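Local coordinates for protein beta-N-acetylhexosaminidase (Beutenbergia cavernae, PDB 5BU9) that probably hydrolyses terminal non-reducing N-acetyl-D-hexosamine residues in N-acetyl-beta-D-hexosaminides, as a member of glycosyl hydrolase family 3, at residues Leu74-Asp79 against Gly125-Leu130; Asp262-Thr267 against Gly292-Leu297. All blocks are in the same frame, centred on the assembly; numbering follows the deposited sequence.

Interaction 1 of 2, residues Leu74-Asp79 against Gly125-Leu130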
loop_
_atom_site.group_PDB
_atom_site.type_symbol
_atom_site.label_atom_id
_atom_site.label_comp_id
_atom_site.label_asym_id
_atom_site.label_seq_id
_atom_site.Cartn_x
_atom_site.Cartn_y
_atom_site.Cartn_z
ATOM N N LEU A 74 -9.116 9.726 -8.417
ATOM C CA LEU A 74 -8.094 9.332 -7.459
ATOM C C LEU A 74 -8.456 8.029 -6.761
ATOM O O LEU A 74 -9.612 7.800 -6.421
ATOM C CB LEU A 74 -7.907 10.426 -6.400
ATOM C CG LEU A 74 -7.602 11.855 -6.867
ATOM C CD1 LEU A 74 -7.514 12.846 -5.685
ATOM C CD2 LEU A 74 -6.307 11.833 -7.701
ATOM N N LEU A 75 -7.460 7.173 -6.568
ATOM C CA LEU A 75 -7.468 6.252 -5.450
ATOM C C LEU A 75 -7.152 7.126 -4.214
ATOM O O LEU A 75 -6.177 7.907 -4.198
ATOM C CB LEU A 75 -6.451 5.116 -5.639
ATOM C CG LEU A 75 -6.910 4.039 -6.622
ATOM C CD1 LEU A 75 -5.759 3.135 -7.022
ATOM C CD2 LEU A 75 -8.051 3.199 -6.039
ATOM N N VAL A 76 -8.021 7.053 -3.211
ATOM C CA VAL A 76 -7.841 7.811 -1.981
ATOM C C VAL A 76 -7.662 6.797 -0.859
ATOM O O VAL A 76 -8.607 6.103 -0.469
ATOM C CB VAL A 76 -9.036 8.741 -1.690
ATOM C CG1 VAL A 76 -8.708 9.609 -0.524
ATOM C CG2 VAL A 76 -9.405 9.565 -2.905
ATOM N N ALA A 77 -6.442 6.700 -0.367
ATOM C CA ALA A 77 -6.075 5.662 0.570
ATOM C C ALA A 77 -5.766 6.248 1.907
ATOM O O ALA A 77 -5.398 7.424 1.995
ATOM C CB ALA A 77 -4.836 4.899 0.053
ATOM N N THR A 78 -5.872 5.432 2.952
ATOM C CA THR A 78 -5.245 5.783 4.227
ATOM C C THR A 78 -4.842 4.479 4.924
ATOM O O THR A 78 -5.099 3.387 4.413
ATOM C CB THR A 78 -6.161 6.661 5.141
ATOM O OG1 THR A 78 -5.418 7.082 6.282
ATOM C CG2 THR A 78 -7.355 5.885 5.629
ATOM N N ASP A 79 -4.178 4.605 6.063
ATOM C CA ASP A 79 -3.816 3.464 6.912
ATOM C C ASP A 79 -4.844 3.229 8.000
ATOM O O ASP A 79 -4.687 3.791 9.107
ATOM C CB ASP A 79 -2.461 3.689 7.609
ATOM C CG ASP A 79 -1.262 3.285 6.753
ATOM O OD1 ASP A 79 -1.435 2.742 5.630
ATOM O OD2 ASP A 79 -0.128 3.513 7.227
ATOM N N GLY A 125 -14.800 9.680 2.150
ATOM C CA GLY A 125 -14.192 9.753 0.822
ATOM C C GLY A 125 -13.014 8.826 0.526
ATOM O O GLY A 125 -12.393 8.891 -0.547
ATOM N N ILE A 126 -12.694 7.959 1.477
ATOM C CA ILE A 126 -11.644 6.956 1.305
ATOM C C ILE A 126 -12.205 5.827 0.438
ATOM O O ILE A 126 -13.333 5.390 0.682
ATOM C CB ILE A 126 -11.182 6.400 2.680
ATOM C CG1 ILE A 126 -10.610 7.528 3.530
ATOM C CG2 ILE A 126 -10.244 5.173 2.517
ATOM C CD1 ILE A 126 -9.365 8.131 2.959
ATOM N N ASN A 127 -11.449 5.342 -0.550
ATOM C CA ASN A 127 -11.878 4.146 -1.287
ATOM C C ASN A 127 -10.806 3.068 -1.315
ATOM O O ASN A 127 -10.990 2.039 -1.943
ATOM C CB ASN A 127 -12.300 4.480 -2.728
ATOM C CG ASN A 127 -11.221 5.214 -3.506
ATOM O OD1 ASN A 127 -10.027 5.098 -3.213
ATOM N ND2 ASN A 127 -11.643 6.009 -4.485
ATOM N N LEU A 128 -9.678 3.306 -0.648
ATOM C CA LEU A 128 -8.668 2.265 -0.562
ATOM C C LEU A 128 -8.094 2.237 0.842
ATOM O O LEU A 128 -7.686 3.277 1.368
ATOM C CB LEU A 128 -7.557 2.482 -1.599
ATOM C CG LEU A 128 -6.550 1.339 -1.670
ATOM C CD1 LEU A 128 -7.250 0.030 -2.116
ATOM C CD2 LEU A 128 -5.401 1.698 -2.604
ATOM N N ASN A 129 -8.096 1.054 1.460
ATOM C CA ASN A 129 -7.463 0.869 2.773
ATOM C C ASN A 129 -6.129 0.133 2.603
ATOM O O ASN A 129 -6.083 -0.944 2.007
ATOM C CB ASN A 129 -8.399 0.096 3.717
ATOM C CG ASN A 129 -8.012 0.228 5.194
ATOM O OD1 ASN A 129 -7.035 0.879 5.535
ATOM N ND2 ASN A 129 -8.807 -0.398 6.086
ATOM N N LEU A 130 -5.044 0.707 3.120
ATOM C CA LEU A 130 -3.767 -0.016 3.140
ATOM C C LEU A 130 -3.772 -0.976 4.344
ATOM O O LEU A 130 -3.126 -0.748 5.385
ATOM C CB LEU A 130 -2.566 0.960 3.174
ATOM C CG LEU A 130 -2.554 2.067 2.113
ATOM C CD1 LEU A 130 -1.194 2.759 2.095
ATOM C CD2 LEU A 130 -2.885 1.536 0.716
#
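The carbonyl oxygen of Val76 is gripped by two consecutive amides: Asn127 N lies 2.9 Å from Val76 O, in the carbonyl plane, and Leu128 N meets the same oxygen from above that plane. This forked bond starts the pairing of two neighbouring parallel strands, 75-82 and 128-129, in the TIM barrel of this family 3 glycosidase. Further along, Thr78 N donates to Leu128 O and Leu130 N to Thr78 O, the latter nearly straight at 174°.

Before the regular pairing begins, the side chain of Asn127 stands in for a backbone. With CG held between its own N and carbonyl carbon (chi1 55°), the amide turns back so that OD1 accepts from Val76 N at 2.8 Å, while ND2 makes a weak bond to Leu74 O. Replacing Asn127 by alanine removes both amide atoms, which is likely to leave Val76 N without this acceptor and Leu74 O without its weak donor. Asparagine suits the place because one flat group offers both acceptor and donor.

Gly125, whose positive phi few other residues tolerate, ends helix 107-123 in a Schellman motif and turns the chain toward strand 128-129. Ile126 then lays CD1 across Val76 CG1 (3.8 Å) and beside Thr78 CG2. On the opposite face, small Ala77 lets its CB approach Leu128 CB and Leu130 CD2, with Met16 of strand 15-20 packing on Ala77 and Leu128. At the far end Asp79 OD1, which hydrogen-bonds a bound glycerol, probably from the crystallisation liquor, passes 3.2 Å from Leu130 CB.

Interaction 2 of 2, residues Asp262-Thr267 against Gly292-Leu297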
loop_
_atom_site.group_PDB
_atom_site.type_symbol
_atom_site.label_atom_id
_atom_site.label_comp_id
_atom_site.label_asym_id
_atom_site.label_seq_id
_atom_site.Cartn_x
_atom_site.Cartn_y
_atom_site.Cartn_z
ATOM N N ASP A 262 -2.514 -10.779 -10.398
ATOM C CA ASP A 262 -2.751 -9.965 -11.601
ATOM C C ASP A 262 -3.064 -8.485 -11.333
ATOM O O ASP A 262 -3.221 -7.699 -12.281
ATOM C CB ASP A 262 -3.933 -10.548 -12.403
ATOM C CG ASP A 262 -3.558 -11.787 -13.178
ATOM O OD1 ASP A 262 -2.350 -11.951 -13.480
ATOM O OD2 ASP A 262 -4.472 -12.590 -13.491
ATOM N N GLY A 263 -3.214 -8.121 -10.058
ATOM C CA GLY A 263 -3.710 -6.804 -9.692
ATOM C C GLY A 263 -2.584 -5.811 -9.522
ATOM O O GLY A 263 -1.531 -5.932 -10.162
ATOM N N VAL A 264 -2.798 -4.841 -8.643
ATOM C CA VAL A 264 -1.906 -3.712 -8.506
ATOM C C VAL A 264 -0.922 -3.914 -7.356
ATOM O O VAL A 264 -1.330 -4.230 -6.222
ATOM C CB VAL A 264 -2.729 -2.436 -8.321
ATOM C CG1 VAL A 264 -1.856 -1.308 -7.848
ATOM C CG2 VAL A 264 -3.472 -2.091 -9.625
ATOM N N VAL A 265 0.371 -3.773 -7.657
ATOM C CA VAL A 265 1.434 -3.888 -6.668
ATOM C C VAL A 265 1.817 -2.486 -6.174
ATOM O O VAL A 265 2.175 -1.620 -6.973
ATOM C CB VAL A 265 2.680 -4.595 -7.232
ATOM C CG1 VAL A 265 3.828 -4.510 -6.223
ATOM C CG2 VAL A 265 2.367 -6.035 -7.587
ATOM N N VAL A 266 1.746 -2.279 -4.864
ATOM C CA VAL A 266 2.048 -0.993 -4.224
ATOM C C VAL A 266 3.311 -1.148 -3.406
ATOM O O VAL A 266 3.457 -2.157 -2.715
ATOM C CB VAL A 266 0.871 -0.541 -3.341
ATOM C CG1 VAL A 266 1.069 0.890 -2.791
ATOM C CG2 VAL A 266 -0.392 -0.641 -4.147
ATOM N N THR A 267 4.246 -0.202 -3.499
ATOM C CA THR A 267 5.401 -0.234 -2.595
ATOM C C THR A 267 4.971 0.167 -1.197
ATOM O O THR A 267 3.967 0.872 -1.006
ATOM C CB THR A 267 6.562 0.724 -2.993
ATOM O OG1 THR A 267 6.104 2.081 -2.911
ATOM C CG2 THR A 267 7.091 0.428 -4.388
ATOM N N GLY A 292 8.288 -4.564 -11.058
ATOM C CA GLY A 292 6.929 -4.950 -11.415
ATOM C C GLY A 292 5.920 -4.179 -10.566
ATOM O O GLY A 292 4.778 -4.577 -10.466
ATOM N N THR A 293 6.360 -3.099 -9.919
ATOM C CA THR A 293 5.488 -2.237 -9.130
ATOM C C THR A 293 4.546 -1.386 -9.987
ATOM O O THR A 293 4.972 -0.803 -10.990
ATOM C CB THR A 293 6.315 -1.272 -8.294
ATOM O OG1 THR A 293 7.092 -2.015 -7.359
ATOM C CG2 THR A 293 5.423 -0.285 -7.557
ATOM N N ASP A 294 3.288 -1.267 -9.583
ATOM C CA ASP A 294 2.346 -0.349 -10.267
ATOM C C ASP A 294 2.120 0.980 -9.548
ATOM O O ASP A 294 1.850 2.012 -10.171
ATOM C CB ASP A 294 1.012 -1.058 -10.467
ATOM C CG ASP A 294 1.196 -2.477 -11.033
ATOM O OD1 ASP A 294 1.872 -2.646 -12.087
ATOM O OD2 ASP A 294 0.714 -3.430 -10.393
ATOM N N ILE A 295 2.247 0.993 -8.231
ATOM C CA ILE A 295 2.098 2.274 -7.538
ATOM C C ILE A 295 3.230 2.486 -6.520
ATOM O O ILE A 295 3.439 1.669 -5.621
ATOM C CB ILE A 295 0.701 2.393 -6.856
ATOM C CG1 ILE A 295 -0.431 2.390 -7.895
ATOM C CG2 ILE A 295 0.650 3.646 -5.941
ATOM C CD1 ILE A 295 -1.876 2.420 -7.269
ATOM N N VAL A 296 3.970 3.576 -6.697
ATOM C CA VAL A 296 5.044 3.950 -5.800
ATOM C C VAL A 296 4.465 4.866 -4.731
ATOM O O VAL A 296 3.945 5.959 -5.033
ATOM C CB VAL A 296 6.179 4.628 -6.572
ATOM C CG1 VAL A 296 7.320 5.031 -5.628
ATOM C CG2 VAL A 296 6.688 3.692 -7.706
ATOM N N LEU A 297 4.519 4.419 -3.482
ATOM C CA LEU A 297 3.933 5.169 -2.386
ATOM C C LEU A 297 4.927 6.231 -1.912
ATOM O O LEU A 297 6.046 5.902 -1.535
ATOM C CB LEU A 297 3.544 4.224 -1.253
ATOM C CG LEU A 297 2.916 4.880 -0.017
ATOM C CD1 LEU A 297 1.639 5.599 -0.384
ATOM C CD2 LEU A 297 2.684 3.850 1.084
#
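Val265 O accepts from both Asp294 N and Ile295 N, each at 2.9 Å, and Thr267 N donates nearly along the C=O axis of Ile295; these three of the five hydrogen bonds join backbone to backbone. Beside the last of them, Val266 CA makes a C-H...O contact with Ile295 O.

Two side chains extend the polar pairing. Asp294 OD2 takes the amide of Val265 at 2.8 Å on its anti side, 26° out of the carboxylate plane. A carboxylate fits this place because it also meets charge: OD2 forms a salt bridge with Arg256 and OD1 another with Arg332, so the acid joins the strand to helices 248-258 and 320-336. At the other end, Thr267 OG1 accepts from Leu297 N at 2.9 Å; OG1 stands between the residue's own N and carbonyl carbon (chi1 64°), which aims the hydroxyl at that amide.

Here the chain completes a beta-alpha-beta crossover of the TIM barrel, running from strand 264-267 through helix 281-291 to strand 296-298. Gly292, with positive phi, forms the Schellman turn that releases the chain from the helix.

Beta-branched valines suit strand 264-267, and Val264 CG1 meets Ile295 CD1 at 3.8 Å where the two side chains cross at a slant; Met16 also packs on Ile295. Away from them, the methyl groups Thr267 CG2 and Thr293 CG2 touch at 3.7 Å, their side chains about perpendicular.

Overall arrangement
From the N terminus, the chain passes strands 15-20 and 39-43 before reaching 74-79. Interaction 1 closes a loop of 45 residues, including helix 107-123, when 125-130 returns beside that strand. Strands 180-186 and 227-230 follow, and interaction 2 then closes a shorter loop of 24 residues around helix 281-291. The two loops lie in series, neither nesting nor crossing. Both contacts belong to the same curled sheet, with centres 15 Å apart. Strand 15-20 pairs with 296-298 and, through 39-43, leads back to 75-82. Leu75 CD1 packs against Ile295 CD1, and Leu130 CD1 against Leu297 CD2, joining the two contacts through apolar side chains.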